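TRAP dicarboxylate transporter-DctP subunit (Rhodobacter sphaeroides, PDB 4PE3) probably binds a dicarboxylate or related organic acid in the periplasm as the solute-binding component of a TRAP transporter. Local coordinates at residues R102-A110 and V319-Y330. Sequence-based numbering, arbitrary orientation.
Sequences RDPAFGLIA and VAGQSEMAQKVY
D103 and S323 are the N-caps of helices 104-110 and 324-339, and they bond to each other. S323 OG donates to D103 OD1 at 2.7 Å. It meets the syn side of the carboxylate, 18° out of its plane. The anti lone pair of OD1 takes A105 N at 2.9 Å. S323 OG in turn accepts from A326 N. With CG trans to the backbone N (chi1 -166°), the D103 carboxylate reaches both its own helix start and S323. A water joins D103 OD2 to M325 N.

The C-terminal helix 324-339 thus packs on helix 104-110, which follows strand 91-95 of the five-stranded sheet. The two run nearly parallel, 19° apart. The packing is tight behind the caps. A105 CB lies 3.5 Å from A326 N, and A105 and A326 bring their CA atoms to 3.9 Å. Deeper in, L108 is a knob among V319, A326, V329 and Y330, its CD2 3.8 Å from V329 CG1. The solvent side is at P104 and exposed Q322, whose OE1 rests on the proline ring, 3.6 Å from P104 CB.

Without the carboxylate, as with an alanine here, A105 N would probably lose its cap, S323 OG its acceptor and the water its link to M325 N. One carboxylate ties both helix starts together, above an apolar seam.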
ATOM      1  N   ARG A 102      15.500   8.237   2.823  1.00 21.25           N
ATOM      2  CA  ARG A 102      16.616   7.526   3.447  1.00 22.22           C
ATOM      3  C   ARG A 102      17.310   6.601   2.474  1.00 20.00           C
ATOM      4  O   ARG A 102      18.528   6.454   2.523  1.00 19.61           O
ATOM      5  CB  ARG A 102      16.142   6.701   4.646  1.00 22.93           C
ATOM      6  CG  ARG A 102      15.469   7.525   5.720  1.00 27.33           C
ATOM      7  CD  ARG A 102      15.174   6.690   6.954  1.00 27.49           C
ATOM      8  NE  ARG A 102      14.502   7.498   7.965  1.00 28.87           N
ATOM      9  CZ  ARG A 102      14.598   7.319   9.278  1.00 29.90           C
ATOM     10  NH1 ARG A 102      15.344   6.342   9.778  1.00 26.69           N
ATOM     11  NH2 ARG A 102      13.934   8.127  10.094  1.00 31.08           N
ATOM     12  N   ASP A 103      16.516   5.939   1.644  1.00 17.06           N
ATOM     13  CA  ASP A 103      17.021   4.999   0.653  1.00 16.76           C
ATOM     14  C   ASP A 103      15.916   4.738  -0.347  1.00 15.48           C
ATOM     15  O   ASP A 103      14.775   4.487   0.049  1.00 15.38           O
ATOM     16  CB  ASP A 103      17.430   3.681   1.310  1.00 18.86           C
ATOM     17  CG  ASP A 103      18.257   2.804   0.389  1.00 18.36           C
ATOM     18  OD1 ASP A 103      17.751   2.351  -0.659  1.00 17.33           O
ATOM     19  OD2 ASP A 103      19.432   2.541   0.714  1.00 21.12           O
ATOM     20  N   PRO A 104      16.227   4.804  -1.654  1.00 16.98           N
ATOM     21  CA  PRO A 104      15.128   4.577  -2.610  1.00 17.00           C
ATOM     22  C   PRO A 104      14.460   3.208  -2.460  1.00 14.72           C
ATOM     23  O   PRO A 104      13.342   3.007  -2.941  1.00 17.61           O
ATOM     24  CB  PRO A 104      15.791   4.697  -3.984  1.00 20.46           C
ATOM     25  CG  PRO A 104      17.210   5.145  -3.747  1.00 24.95           C
ATOM     26  CD  PRO A 104      17.536   5.005  -2.297  1.00 18.36           C
ATOM     27  N   ALA A 105      15.130   2.258  -1.818  1.00 15.57           N
ATOM     28  CA  ALA A 105      14.530   0.954  -1.564  1.00 14.36           C
ATOM     29  C   ALA A 105      13.211   1.075  -0.815  1.00 13.46           C
ATOM     30  O   ALA A 105      12.307   0.261  -0.988  1.00 13.95           O
ATOM     31  CB  ALA A 105      15.487   0.073  -0.773  1.00 15.65           C
ATOM     32  N   PHE A 106      13.117   2.067   0.067  1.00 14.29           N
ATOM     33  CA  PHE A 106      11.907   2.245   0.853  1.00 13.33           C
ATOM     34  C   PHE A 106      10.718   2.542  -0.050  1.00 12.57           C
ATOM     35  O   PHE A 106       9.633   1.996   0.161  1.00 14.00           O
ATOM     36  CB  PHE A 106      12.089   3.354   1.904  1.00 14.02           C
ATOM     37  CG  PHE A 106      12.905   2.939   3.111  1.00 14.08           C
ATOM     38  CD1 PHE A 106      12.360   2.108   4.077  1.00 14.52           C
ATOM     39  CD2 PHE A 106      14.214   3.373   3.271  1.00 16.01           C
ATOM     40  CE1 PHE A 106      13.101   1.720   5.183  1.00 14.98           C
ATOM     41  CE2 PHE A 106      14.953   2.994   4.372  1.00 16.35           C
ATOM     42  CZ  PHE A 106      14.383   2.174   5.334  1.00 16.34           C
ATOM     43  N   GLY A 107      10.922   3.412  -1.034  1.00 13.98           N
ATOM     44  CA  GLY A 107       9.855   3.773  -1.962  1.00 13.25           C
ATOM     45  C   GLY A 107       9.438   2.584  -2.803  1.00 13.86           C
ATOM     46  O   GLY A 107       8.244   2.341  -3.051  1.00 14.33           O
ATOM     47  N   LEU A 108      10.438   1.835  -3.262  1.00 13.50           N
ATOM     48  CA  LEU A 108      10.170   0.707  -4.138  1.00 11.82           C
ATOM     49  C   LEU A 108       9.427  -0.435  -3.430  1.00 13.17           C
ATOM     50  O   LEU A 108       8.427  -0.950  -3.934  1.00 15.29           O
ATOM     51  CB  LEU A 108      11.460   0.197  -4.799  1.00 14.29           C
ATOM     52  CG  LEU A 108      11.257  -0.993  -5.730  1.00 14.69           C
ATOM     53  CD1 LEU A 108      10.377  -0.612  -6.920  1.00 15.32           C
ATOM     54  CD2 LEU A 108      12.596  -1.556  -6.212  1.00 15.56           C
ATOM     55  N   ILE A 109       9.881  -0.829  -2.245  1.00 12.64           N
ATOM     56  CA  ILE A 109       9.194  -1.900  -1.540  1.00 13.28           C
ATOM     57  C   ILE A 109       7.803  -1.446  -1.047  1.00 12.07           C
ATOM     58  O   ILE A 109       6.874  -2.251  -0.958  1.00 13.02           O
ATOM     59  CB  ILE A 109      10.017  -2.440  -0.340  1.00 12.20           C
ATOM     60  CG1 ILE A 109       9.494  -3.811   0.050  1.00 13.97           C
ATOM     61  CG2 ILE A 109      10.016  -1.454   0.863  1.00 14.71           C
ATOM     62  CD1 ILE A 109      10.368  -4.512   1.085  1.00 17.71           C
ATOM     63  N   ALA A 110       7.649  -0.155  -0.763  1.00 11.14           N
ATOM     64  CA  ALA A 110       6.406   0.337  -0.182  1.00 11.80           C
ATOM     65  C   ALA A 110       5.278   0.318  -1.199  1.00 10.92           C
ATOM     66  O   ALA A 110       4.104   0.118  -0.867  1.00 11.67           O
ATOM     67  CB  ALA A 110       6.586   1.735   0.349  1.00 13.55           C
ATOM     68  N   VAL A 319      14.991   2.226 -10.613  1.00 19.40           N
ATOM     69  CA  VAL A 319      15.082   2.530  -9.198  1.00 19.04           C
ATOM     70  C   VAL A 319      16.105   1.595  -8.551  1.00 19.95           C
ATOM     71  O   VAL A 319      16.848   2.014  -7.668  1.00 20.61           O
ATOM     72  CB  VAL A 319      13.712   2.402  -8.513  1.00 18.77           C
ATOM     73  CG1 VAL A 319      13.843   2.629  -7.005  1.00 18.77           C
ATOM     74  CG2 VAL A 319      12.718   3.391  -9.135  1.00 19.88           C
ATOM     75  N   ALA A 320      16.113   0.340  -8.981  1.00 20.08           N
ATOM     76  CA  ALA A 320      17.052  -0.659  -8.464  1.00 21.08           C
ATOM     77  C   ALA A 320      18.486  -0.184  -8.593  1.00 22.84           C
ATOM     78  O   ALA A 320      19.297  -0.484  -7.735  1.00 23.75           O
ATOM     79  CB  ALA A 320      16.866  -1.986  -9.204  1.00 21.59           C
ATOM     80  N   GLY A 321      18.806   0.542  -9.660  1.00 23.58           N
ATOM     81  CA  GLY A 321      20.176   0.990  -9.882  1.00 25.47           C
ATOM     82  C   GLY A 321      20.606   2.129  -8.964  1.00 26.35           C
ATOM     83  O   GLY A 321      21.785   2.502  -8.970  1.00 27.56           O
ATOM     84  N   GLN A 322      19.680   2.668  -8.169  1.00 24.42           N
ATOM     85  CA  GLN A 322      19.948   3.860  -7.365  1.00 24.78           C
ATOM     86  C   GLN A 322      20.556   3.547  -5.991  1.00 28.90           C
ATOM     87  O   GLN A 322      21.083   4.442  -5.335  1.00 28.55           O
ATOM     88  CB  GLN A 322      18.678   4.696  -7.193  1.00 27.34           C
ATOM     89  CG  GLN A 322      18.088   5.188  -8.517  1.00 26.50           C
ATOM     90  CD  GLN A 322      16.835   6.017  -8.336  1.00 29.72           C
ATOM     91  OE1 GLN A 322      16.331   6.162  -7.228  1.00 33.50           O
ATOM     92  NE2 GLN A 322      16.319   6.557  -9.434  1.00 37.17           N
ATOM     93  N   SER A 323      20.470   2.294  -5.548  1.00 20.32           N
ATOM     94  CA  SER A 323      21.092   1.897  -4.276  1.00 19.96           C
ATOM     95  C   SER A 323      21.210   0.391  -4.170  1.00 20.55           C
ATOM     96  O   SER A 323      20.493  -0.345  -4.838  1.00 20.34           O
ATOM     97  CB  SER A 323      20.284   2.395  -3.070  1.00 21.22           C
ATOM     98  OG  SER A 323      19.216   1.497  -2.763  1.00 20.87           O
ATOM     99  N   GLU A 324      22.121  -0.075  -3.322  1.00 21.47           N
ATOM    100  CA  GLU A 324      22.298  -1.503  -3.148  1.00 22.35           C
ATOM    101  C   GLU A 324      21.026  -2.161  -2.643  1.00 20.87           C
ATOM    102  O   GLU A 324      20.630  -3.215  -3.144  1.00 22.10           O
ATOM    103  CB  GLU A 324      23.433  -1.783  -2.172  1.00 23.98           C
ATOM    104  CG  GLU A 324      23.898  -3.221  -2.210  1.00 31.45           C
ATOM    105  CD  GLU A 324      25.232  -3.401  -1.529  1.00 35.03           C
ATOM    106  OE1 GLU A 324      25.249  -3.616  -0.298  1.00 42.47           O
ATOM    107  OE2 GLU A 324      26.257  -3.300  -2.217  1.00 36.10           O
HETATM  108  N   MSE A 325      20.383  -1.556  -1.651  1.00 19.41           N
HETATM  109  CA  MSE A 325      19.170  -2.138  -1.104  1.00 18.32           C
HETATM  110  C   MSE A 325      18.016  -2.108  -2.110  1.00 18.43           C
HETATM  111  O   MSE A 325      17.170  -3.005  -2.124  1.00 18.27           O
HETATM  112  CB  MSE A 325      18.750  -1.426   0.184  1.00 19.20           C
HETATM  113  CG  MSE A 325      19.496  -1.856   1.419  1.00 25.75           C
HETATM  114 SE   MSE A 325      19.492  -3.787   1.643  0.84 27.34          SE
HETATM  115  CE  MSE A 325      17.656  -4.122   1.938  1.00 24.74           C
ATOM    116  N   ALA A 326      17.967  -1.090  -2.959  1.00 16.95           N
ATOM    117  CA  ALA A 326      16.909  -1.054  -3.966  1.00 18.31           C
ATOM    118  C   ALA A 326      17.070  -2.210  -4.946  1.00 17.71           C
ATOM    119  O   ALA A 326      16.086  -2.842  -5.339  1.00 18.65           O
ATOM    120  CB  ALA A 326      16.893   0.282  -4.700  1.00 17.30           C
ATOM    121  N   GLN A 327      18.309  -2.521  -5.311  1.00 19.10           N
ATOM    122  CA  GLN A 327      18.555  -3.652  -6.183  1.00 20.52           C
ATOM    123  C   GLN A 327      18.145  -4.967  -5.514  1.00 20.52           C
ATOM    124  O   GLN A 327      17.569  -5.851  -6.157  1.00 20.85           O
ATOM    125  CB  GLN A 327      20.029  -3.711  -6.571  1.00 22.60           C
ATOM    126  CG  GLN A 327      20.358  -4.862  -7.490  1.00 24.43           C
ATOM    127  CD  GLN A 327      19.808  -4.680  -8.881  1.00 27.67           C
ATOM    128  OE1 GLN A 327      20.019  -3.645  -9.520  1.00 30.49           O
ATOM    129  NE2 GLN A 327      19.078  -5.680  -9.361  1.00 28.93           N
ATOM    130  N   LYS A 328      18.397  -5.078  -4.214  1.00 20.27           N
ATOM    131  CA  LYS A 328      17.994  -6.266  -3.482  1.00 20.44           C
ATOM    132  C   LYS A 328      16.464  -6.396  -3.411  1.00 18.86           C
ATOM    133  O   LYS A 328      15.930  -7.488  -3.543  1.00 19.61           O
ATOM    134  CB  LYS A 328      18.577  -6.238  -2.078  1.00 21.81           C
ATOM    135  CG  LYS A 328      18.485  -7.562  -1.349  1.00 31.19           C
ATOM    136  CD  LYS A 328      19.528  -7.641  -0.236  1.00 28.70           C
ATOM    137  CE  LYS A 328      19.553  -9.002   0.434  1.00 31.93           C
ATOM    138  NZ  LYS A 328      19.920  -8.905   1.872  1.00 29.35           N
ATOM    139  N   VAL A 329      15.767  -5.290  -3.155  1.00 17.26           N
ATOM    140  CA  VAL A 329      14.301  -5.300  -3.215  1.00 16.54           C
ATOM    141  C   VAL A 329      13.837  -5.750  -4.612  1.00 17.77           C
ATOM    142  O   VAL A 329      13.003  -6.654  -4.749  1.00 17.54           O
ATOM    143  CB  VAL A 329      13.713  -3.922  -2.867  1.00 14.64           C
ATOM    144  CG1 VAL A 329      12.215  -3.895  -3.202  1.00 17.72           C
ATOM    145  CG2 VAL A 329      13.968  -3.573  -1.390  1.00 15.14           C
ATOM    146  N   TYR A 330      14.383  -5.124  -5.649  1.00 17.93           N
ATOM    147  CA  TYR A 330      14.044  -5.481  -7.031  1.00 17.53           C
ATOM    148  C   TYR A 330      14.271  -6.960  -7.301  1.00 18.91           C
ATOM    149  O   TYR A 330      13.401  -7.627  -7.842  1.00 18.94           O
ATOM    150  CB  TYR A 330      14.857  -4.640  -8.006  1.00 18.39           C
ATOM    151  CG  TYR A 330      14.695  -5.056  -9.444  1.00 19.54           C
ATOM    152  CD1 TYR A 330      15.519  -6.028 -10.003  1.00 21.43           C
ATOM    153  CD2 TYR A 330      13.724  -4.488 -10.261  1.00 19.26           C
ATOM    154  CE1 TYR A 330      15.381  -6.424 -11.345  1.00 22.74           C
ATOM    155  CE2 TYR A 330      13.580  -4.873 -11.588  1.00 20.26           C
ATOM    156  CZ  TYR A 330      14.408  -5.838 -12.120  1.00 22.11           C
ATOM    157  OH  TYR A 330      14.257  -6.176 -13.432  1.00 23.52           O
TER
HETATM  158  O   HOH W   1      21.376   0.743  -0.067  1.00 18.58           O